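Local coordinates for CIR protein (Plasmodium chabaudi chabaudi, PDB 6ZYV) that is of unknown function but belongs to the PIR family of variant antigens, which is associated with infected red blood cells, at residues 13-18 and 68-73; 17-22 and 95-100. The protein carries 5 engineered substitutions. One frame throughout, in Å; residues are numbered along the deposited sequence.

Contact 1. Residues 13-18 and 68-73; sequences KDIKKI and VMFEHI
Asp14 and Met69 meet where the two backbones come nearest, their CA atoms 7.2 Å apart. The carboxylate of Asp14 reaches across the gap with OD2 leading, and OD2 lies 3.5 Å from Met69 CB. Its other oxygen, OD1, faces the methyl group of the same methionine, CE, at 3.8 Å. Met69 can offer both its root and its tip to one carboxylate because its chain bends at chi2 and again at chi3 (-60° and -62°), folding the thioether back instead of extending it; the flexible, unbranched methionine suits such a bend. Phe70 passes Asp14 in the opposite sense. OD2 sits at the edge of the ring, near its plane and 3.9 Å from CD1, with carboxylate and ring planes only 26° apart. An aromatic edge, with its slightly positive C-H groups, is a better neighbour for an acid oxygen than the electron-rich face would be. Farther along the same edge, Ile15 CG1 packs on Phe70 CZ at 4.1 Å. These side chains join helix 8-20 to helix 55-71 within an all-helical ectodomain, and helix 81-101 closes over the apolar side of the joint, with Trp94 against Ile15 and Tyr90 against Phe70. No hydrogen bond spans the two segments; the polar partner of the buried acid comes from its own helix: Lys17, one turn on, donates from NZ to Asp14 OD1 at 3.2 Å, nearly along the C-O axis. This salt bridge probably favours the charged form of Asp14 and leaves OD2 turned to the methionine and the ring. The long aliphatic chain of Lys17 lets its amine bridge one helical turn, while Trp65 of the facing helix touches the same side chain.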
ATOM      1  N   LYS A  13       9.073  -1.802  -0.482  1.00 47.52           N
ATOM      2  CA  LYS A  13       9.857  -2.904   0.057  1.00 48.41           C
ATOM      3  C   LYS A  13       9.028  -3.685   1.073  1.00 46.71           C
ATOM      4  O   LYS A  13       8.986  -4.905   1.014  1.00 46.78           O
ATOM      5  CB  LYS A  13      11.108  -2.300   0.735  1.00 52.83           C
ATOM      6  CG  LYS A  13      12.351  -3.157   0.767  1.00 60.12           C
ATOM      7  CD  LYS A  13      13.573  -2.248   0.596  1.00 66.94           C
ATOM      8  CE  LYS A  13      14.767  -2.611   1.433  1.00 72.97           C
ATOM      9  NZ  LYS A  13      15.878  -1.637   1.204  1.00 75.44           N
ATOM     10  N   ASP A  14       8.351  -2.987   1.995  1.00 45.96           N
ATOM     11  CA  ASP A  14       7.556  -3.632   3.037  1.00 45.70           C
ATOM     12  C   ASP A  14       6.367  -4.377   2.476  1.00 45.70           C
ATOM     13  O   ASP A  14       6.109  -5.499   2.902  1.00 45.69           O
ATOM     14  CB  ASP A  14       7.109  -2.621   4.108  1.00 46.33           C
ATOM     15  CG  ASP A  14       8.256  -1.954   4.840  1.00 49.76           C
ATOM     16  OD1 ASP A  14       9.359  -2.536   4.863  1.00 51.26           O
ATOM     17  OD2 ASP A  14       8.060  -0.821   5.348  1.00 51.10           O
ATOM     18  N   ILE A  15       5.682  -3.793   1.480  1.00 45.81           N
ATOM     19  CA  ILE A  15       4.539  -4.463   0.865  1.00 47.12           C
ATOM     20  C   ILE A  15       4.989  -5.758   0.188  1.00 49.29           C
ATOM     21  O   ILE A  15       4.381  -6.811   0.416  1.00 49.16           O
ATOM     22  CB  ILE A  15       3.742  -3.524  -0.095  1.00 46.86           C
ATOM     23  CG1 ILE A  15       3.003  -2.435   0.696  1.00 46.71           C
ATOM     24  CG2 ILE A  15       2.776  -4.321  -0.949  1.00 47.49           C
ATOM     25  CD1 ILE A  15       2.307  -1.382  -0.129  1.00 46.93           C
ATOM     26  N   LYS A  16       6.112  -5.709  -0.560  1.00 51.27           N
ATOM     27  CA  LYS A  16       6.626  -6.931  -1.186  1.00 54.06           C
ATOM     28  C   LYS A  16       6.947  -8.024  -0.150  1.00 56.28           C
ATOM     29  O   LYS A  16       6.590  -9.199  -0.335  1.00 57.33           O
ATOM     30  CB  LYS A  16       7.833  -6.671  -2.103  1.00 57.42           C
ATOM     31  CG  LYS A  16       8.339  -7.964  -2.776  1.00 64.61           C
ATOM     32  CD  LYS A  16       8.151  -7.966  -4.297  1.00 71.84           C
ATOM     33  CE  LYS A  16       8.795  -9.141  -5.011  1.00 77.62           C
ATOM     34  NZ  LYS A  16       8.167 -10.429  -4.598  1.00 80.40           N
ATOM     35  N   LYS A  17       7.569  -7.622   0.968  1.00 56.45           N
ATOM     36  CA  LYS A  17       7.920  -8.544   2.053  1.00 57.49           C
ATOM     37  C   LYS A  17       6.657  -9.247   2.612  1.00 58.80           C
ATOM     38  O   LYS A  17       6.612 -10.478   2.654  1.00 58.87           O
ATOM     39  CB  LYS A  17       8.678  -7.788   3.174  1.00 58.67           C
ATOM     40  CG  LYS A  17      10.098  -8.282   3.420  1.00 63.86           C
ATOM     41  CD  LYS A  17      10.929  -7.322   4.314  1.00 67.77           C
ATOM     42  CE  LYS A  17      11.090  -5.908   3.746  1.00 70.44           C
ATOM     43  NZ  LYS A  17      11.543  -4.906   4.772  1.00 70.62           N
ATOM     44  N   ILE A  18       5.601  -8.473   2.958  1.00 59.05           N
ATOM     45  CA  ILE A  18       4.389  -9.075   3.487  1.00 60.63           C
ATOM     46  C   ILE A  18       3.639  -9.898   2.420  1.00 62.75           C
ATOM     47  O   ILE A  18       3.098 -10.950   2.753  1.00 63.00           O
ATOM     48  CB  ILE A  18       3.464  -8.073   4.237  1.00 60.69           C
ATOM     49  CG1 ILE A  18       2.440  -8.819   5.105  1.00 61.74           C
ATOM     50  CG2 ILE A  18       2.776  -7.091   3.298  1.00 60.37           C
ATOM     51  CD1 ILE A  18       3.059  -9.848   6.051  1.00 63.01           C
ATOM     52  N   VAL A  68       3.005  -1.055  11.460  1.00 41.13           N
ATOM     53  CA  VAL A  68       4.117  -0.909  12.388  1.00 41.75           C
ATOM     54  C   VAL A  68       5.398  -0.493  11.615  1.00 41.55           C
ATOM     55  O   VAL A  68       6.070   0.465  11.997  1.00 41.32           O
ATOM     56  CB  VAL A  68       4.311  -2.181  13.238  1.00 43.17           C
ATOM     57  CG1 VAL A  68       5.658  -2.172  13.958  1.00 43.35           C
ATOM     58  CG2 VAL A  68       3.174  -2.331  14.250  1.00 44.76           C
ATOM     59  N   MET A  69       5.674  -1.157  10.489  1.00 41.06           N
ATOM     60  CA  MET A  69       6.832  -0.833   9.663  1.00 41.36           C
ATOM     61  C   MET A  69       6.749   0.551   9.062  1.00 42.15           C
ATOM     62  O   MET A  69       7.755   1.229   9.016  1.00 43.81           O
ATOM     63  CB  MET A  69       7.003  -1.857   8.531  1.00 41.27           C
ATOM     64  CG  MET A  69       7.408  -3.210   9.015  1.00 43.22           C
ATOM     65  SD  MET A  69       8.984  -3.251   9.901  1.00 47.15           S
ATOM     66  CE  MET A  69      10.120  -2.697   8.593  1.00 41.06           C
ATOM     67  N   PHE A  70       5.576   0.971   8.572  1.00 41.43           N
ATOM     68  CA  PHE A  70       5.410   2.291   7.976  1.00 41.60           C
ATOM     69  C   PHE A  70       5.662   3.381   9.023  1.00 43.34           C
ATOM     70  O   PHE A  70       6.276   4.395   8.705  1.00 43.66           O
ATOM     71  CB  PHE A  70       3.999   2.483   7.372  1.00 39.94           C
ATOM     72  CG  PHE A  70       3.656   1.663   6.147  1.00 39.56           C
ATOM     73  CD1 PHE A  70       4.634   0.944   5.475  1.00 39.50           C
ATOM     74  CD2 PHE A  70       2.345   1.577   5.694  1.00 38.99           C
ATOM     75  CE1 PHE A  70       4.307   0.170   4.372  1.00 39.64           C
ATOM     76  CE2 PHE A  70       2.026   0.837   4.562  1.00 38.74           C
ATOM     77  CZ  PHE A  70       3.001   0.137   3.908  1.00 38.84           C
ATOM     78  N   GLU A  71       5.180   3.193  10.264  1.00 44.15           N
ATOM     79  CA  GLU A  71       5.405   4.176  11.328  1.00 45.78           C
ATOM     80  C   GLU A  71       6.937   4.344  11.602  1.00 46.82           C
ATOM     81  O   GLU A  71       7.378   5.435  11.950  1.00 47.67           O
ATOM     82  CB  GLU A  71       4.662   3.743  12.607  1.00 49.18           C
ATOM     83  CG  GLU A  71       4.790   4.712  13.769  1.00 57.61           C
ATOM     84  CD  GLU A  71       4.291   4.218  15.120  1.00 70.19           C
ATOM     85  OE1 GLU A  71       4.321   2.992  15.377  1.00 74.09           O
ATOM     86  OE2 GLU A  71       3.887   5.073  15.937  1.00 74.29           O
ATOM     87  N   HIS A  72       7.745   3.293  11.385  1.00 46.26           N
ATOM     88  CA  HIS A  72       9.201   3.379  11.573  1.00 47.30           C
ATOM     89  C   HIS A  72       9.864   4.365  10.615  1.00 48.35           C
ATOM     90  O   HIS A  72      10.986   4.792  10.879  1.00 48.45           O
ATOM     91  CB  HIS A  72       9.871   2.019  11.365  1.00 47.11           C
ATOM     92  CG  HIS A  72       9.475   0.976  12.347  1.00 47.38           C
ATOM     93  ND1 HIS A  72       9.235   1.285  13.672  1.00 49.72           N
ATOM     94  CD2 HIS A  72       9.348  -0.361  12.175  1.00 47.19           C
ATOM     95  CE1 HIS A  72       8.965   0.131  14.259  1.00 49.56           C
ATOM     96  NE2 HIS A  72       9.002  -0.881  13.390  1.00 48.43           N
ATOM     97  N   ILE A  73       9.202   4.683   9.476  1.00 48.45           N
ATOM     98  CA  ILE A  73       9.708   5.648   8.510  1.00 49.25           C
ATOM     99  C   ILE A  73       9.732   7.055   9.136  1.00 50.59           C
ATOM    100  O   ILE A  73      10.637   7.840   8.851  1.00 52.30           O
ATOM    101  CB  ILE A  73       8.914   5.596   7.176  1.00 49.23           C
ATOM    102  CG1 ILE A  73       8.826   4.146   6.631  1.00 49.34           C
ATOM    103  CG2 ILE A  73       9.566   6.522   6.130  1.00 49.77           C
ATOM    104  CD1 ILE A  73       7.863   3.983   5.396  1.00 48.85           C
TER

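Contact 2. Residues 17-22 and 95-100; sequences KIDDCL and LSYILN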
ATOM      1  N   LYS A  17       7.569  -7.622   0.968  1.00 56.45           N
ATOM      2  CA  LYS A  17       7.920  -8.544   2.053  1.00 57.49           C
ATOM      3  C   LYS A  17       6.657  -9.247   2.612  1.00 58.80           C
ATOM      4  O   LYS A  17       6.612 -10.478   2.654  1.00 58.87           O
ATOM      5  CB  LYS A  17       8.678  -7.788   3.174  1.00 58.67           C
ATOM      6  CG  LYS A  17      10.098  -8.282   3.420  1.00 63.86           C
ATOM      7  CD  LYS A  17      10.929  -7.322   4.314  1.00 67.77           C
ATOM      8  CE  LYS A  17      11.090  -5.908   3.746  1.00 70.44           C
ATOM      9  NZ  LYS A  17      11.543  -4.906   4.772  1.00 70.62           N
ATOM     10  N   ILE A  18       5.601  -8.473   2.958  1.00 59.05           N
ATOM     11  CA  ILE A  18       4.389  -9.075   3.487  1.00 60.63           C
ATOM     12  C   ILE A  18       3.639  -9.898   2.420  1.00 62.75           C
ATOM     13  O   ILE A  18       3.098 -10.950   2.753  1.00 63.00           O
ATOM     14  CB  ILE A  18       3.464  -8.073   4.237  1.00 60.69           C
ATOM     15  CG1 ILE A  18       2.440  -8.819   5.105  1.00 61.74           C
ATOM     16  CG2 ILE A  18       2.776  -7.091   3.298  1.00 60.37           C
ATOM     17  CD1 ILE A  18       3.059  -9.848   6.051  1.00 63.01           C
ATOM     18  N   ASP A  19       3.659  -9.474   1.148  1.00 64.18           N
ATOM     19  CA  ASP A  19       3.025 -10.230   0.072  1.00 67.10           C
ATOM     20  C   ASP A  19       3.580 -11.656  -0.027  1.00 70.51           C
ATOM     21  O   ASP A  19       2.804 -12.619  -0.005  1.00 71.04           O
ATOM     22  CB  ASP A  19       3.198  -9.520  -1.284  1.00 69.12           C
ATOM     23  CG  ASP A  19       2.089  -8.573  -1.666  1.00 73.90           C
ATOM     24  OD1 ASP A  19       1.017  -8.644  -1.047  1.00 74.22           O
ATOM     25  OD2 ASP A  19       2.302  -7.740  -2.584  1.00 77.12           O
ATOM     26  N   ASP A  20       4.909 -11.799  -0.111  1.00 72.55           N
ATOM     27  CA  ASP A  20       5.521 -13.116  -0.220  1.00 75.75           C
ATOM     28  C   ASP A  20       5.231 -14.002   0.997  1.00 77.94           C
ATOM     29  O   ASP A  20       5.171 -15.224   0.857  1.00 79.10           O
ATOM     30  CB  ASP A  20       7.037 -12.974  -0.448  1.00 78.80           C
ATOM     31  CG  ASP A  20       7.393 -12.109  -1.651  1.00 84.91           C
ATOM     32  OD1 ASP A  20       6.538 -11.963  -2.554  1.00 86.48           O
ATOM     33  OD2 ASP A  20       8.523 -11.567  -1.685  1.00 87.07           O
ATOM     34  N   CYS A  21       5.002 -13.409   2.169  1.00 78.37           N
ATOM     35  CA  CYS A  21       4.801 -14.170   3.388  1.00 80.53           C
ATOM     36  C   CYS A  21       3.384 -14.402   3.791  1.00 82.44           C
ATOM     37  O   CYS A  21       3.200 -14.914   4.890  1.00 82.88           O
ATOM     38  CB  CYS A  21       5.564 -13.523   4.531  1.00 81.45           C
ATOM     39  SG  CYS A  21       7.321 -13.927   4.559  1.00 87.64           S
ATOM     40  N   LEU A  22       2.385 -14.036   2.977  1.00 83.63           N
ATOM     41  CA  LEU A  22       1.002 -14.146   3.427  1.00 85.78           C
ATOM     42  C   LEU A  22       0.521 -15.593   3.700  1.00 89.19           C
ATOM     43  O   LEU A  22      -0.444 -15.772   4.449  1.00 89.20           O
ATOM     44  CB  LEU A  22       0.042 -13.395   2.509  1.00 85.62           C
ATOM     45  CG  LEU A  22      -0.980 -12.495   3.226  1.00 86.42           C
ATOM     46  CD1 LEU A  22      -0.342 -11.619   4.316  1.00 86.28           C
ATOM     47  CD2 LEU A  22      -1.699 -11.623   2.247  1.00 86.73           C
ATOM     48  N   LEU A  95      -4.666  -3.644   1.668  1.00 41.16           N
ATOM     49  CA  LEU A  95      -5.726  -4.456   2.226  1.00 42.32           C
ATOM     50  C   LEU A  95      -6.864  -4.644   1.216  1.00 43.86           C
ATOM     51  O   LEU A  95      -7.369  -5.759   1.076  1.00 44.84           O
ATOM     52  CB  LEU A  95      -6.214  -3.852   3.550  1.00 42.54           C
ATOM     53  CG  LEU A  95      -7.254  -4.685   4.313  1.00 44.31           C
ATOM     54  CD1 LEU A  95      -6.745  -6.090   4.603  1.00 44.77           C
ATOM     55  CD2 LEU A  95      -7.693  -3.961   5.595  1.00 44.44           C
ATOM     56  N   SER A  96      -7.220  -3.579   0.465  1.00 43.94           N
ATOM     57  CA  SER A  96      -8.254  -3.639  -0.577  1.00 44.92           C
ATOM     58  C   SER A  96      -7.843  -4.593  -1.677  1.00 46.71           C
ATOM     59  O   SER A  96      -8.662  -5.370  -2.151  1.00 48.30           O
ATOM     60  CB  SER A  96      -8.499  -2.259  -1.174  1.00 44.50           C
ATOM     61  OG  SER A  96      -8.872  -1.388  -0.127  1.00 45.32           O
ATOM     62  N   TYR A  97      -6.571  -4.545  -2.078  1.00 46.93           N
ATOM     63  CA  TYR A  97      -6.014  -5.436  -3.079  1.00 48.27           C
ATOM     64  C   TYR A  97      -6.139  -6.902  -2.598  1.00 49.85           C
ATOM     65  O   TYR A  97      -6.590  -7.744  -3.362  1.00 50.60           O
ATOM     66  CB  TYR A  97      -4.557  -5.030  -3.424  1.00 48.24           C
ATOM     67  CG  TYR A  97      -3.675  -6.185  -3.830  1.00 51.27           C
ATOM     68  CD1 TYR A  97      -3.763  -6.737  -5.099  1.00 53.35           C
ATOM     69  CD2 TYR A  97      -2.790  -6.764  -2.925  1.00 53.67           C
ATOM     70  CE1 TYR A  97      -2.986  -7.828  -5.464  1.00 56.17           C
ATOM     71  CE2 TYR A  97      -2.038  -7.879  -3.262  1.00 56.12           C
ATOM     72  CZ  TYR A  97      -2.123  -8.403  -4.540  1.00 58.54           C
ATOM     73  OH  TYR A  97      -1.358  -9.501  -4.895  1.00 62.13           O
ATOM     74  N   ILE A  98      -5.743  -7.199  -1.350  1.00 50.25           N
ATOM     75  CA  ILE A  98      -5.809  -8.550  -0.784  1.00 51.78           C
ATOM     76  C   ILE A  98      -7.245  -9.066  -0.743  1.00 53.43           C
ATOM     77  O   ILE A  98      -7.510 -10.180  -1.197  1.00 54.91           O
ATOM     78  CB  ILE A  98      -5.170  -8.576   0.638  1.00 52.25           C
ATOM     79  CG1 ILE A  98      -3.667  -8.293   0.553  1.00 51.97           C
ATOM     80  CG2 ILE A  98      -5.474  -9.910   1.394  1.00 53.42           C
ATOM     81  CD1 ILE A  98      -2.890  -9.312  -0.219  1.00 52.83           C
ATOM     82  N   LEU A  99      -8.170  -8.259  -0.232  1.00 53.33           N
ATOM     83  CA  LEU A  99      -9.563  -8.658  -0.162  1.00 54.74           C
ATOM     84  C   LEU A  99     -10.152  -8.860  -1.557  1.00 56.23           C
ATOM     85  O   LEU A  99     -10.902  -9.805  -1.758  1.00 57.96           O
ATOM     86  CB  LEU A  99     -10.387  -7.685   0.696  1.00 54.42           C
ATOM     87  CG  LEU A  99      -9.990  -7.594   2.186  1.00 55.09           C
ATOM     88  CD1 LEU A  99     -10.983  -6.743   2.952  1.00 55.74           C
ATOM     89  CD2 LEU A  99      -9.921  -8.982   2.855  1.00 55.72           C
ATOM     90  N   ASN A 100      -9.748  -8.047  -2.532  1.00 55.77           N
ATOM     91  CA  ASN A 100     -10.191  -8.220  -3.911  1.00 56.89           C
ATOM     92  C   ASN A 100      -9.666  -9.562  -4.473  1.00 58.19           C
ATOM     93  O   ASN A 100     -10.405 -10.245  -5.184  1.00 59.10           O
ATOM     94  CB  ASN A 100      -9.733  -7.046  -4.784  1.00 57.47           C
ATOM     95  CG  ASN A 100     -10.230  -7.153  -6.203  1.00 61.05           C
ATOM     96  OD1 ASN A 100      -9.478  -7.431  -7.133  1.00 61.48           O
ATOM     97  ND2 ASN A 100     -11.520  -6.974  -6.384  1.00 62.33           N
TER
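The C-terminal end of helix 8-20 and the turn that follows pack here against helix 81-101, in the helical core of the PIR ectodomain. Leu22, just past the helix, and Ile98 reach toward each other tip to tip, bringing Leu22 CD2 within 3.6 Å of Ile98 CD1. Ile98 sets CG1 anti to its carbonyl carbon (chi1 -66°), and the bend at chi2 carries CD1 to the meeting point. Both residues are buried, as suits branched aliphatic side chains. Ile59 of helix 55-71 also touches Ile98, while Cys21, next to Leu22, is joined to Cys32 by a disulfide. Asp19 approaches from the last turn of its helix: OD1 lies 4.0 Å from Ile98 CD1 and 3.9 Å from Tyr97 CE2. It sits at the edge of the tyrosine ring, near the ring plane, with the carboxylate turned 64° from that plane. The flat tyrosine ring meets Asp19 with its edge and also stacks with Tyr158 of helix 154-174. The polar partner of OD1 lies one turn earlier on helix 81-101, where Trp94 NE1 makes a hydrogen bond to it. The acid therefore adds a polar link to this helix pair beside an apolar contact, and its charge is probably eased by the indole N-H and the weakly positive ring edge.

From the N terminus, helix 8-20 comes first and supplies one side of both contacts. Contact 1 closes the shorter loop, with 49 intervening residues, where the end of helix 55-71 returns to residues 13-18. Contact 2 closes a longer one of 72 residues, bringing helix 81-101 back to residues 17-22. Both loops start from the same stretch, where the segments share Lys17 and Ile18; the shorter runs alongside the longer, which ends farther on. Helix 8-20 thus meets two helices that follow each other in the chain, touching one midway along its length and the other at its C-terminal end. The contact centres lie about 12 Å apart, and together they tie these three helices into one packed unit.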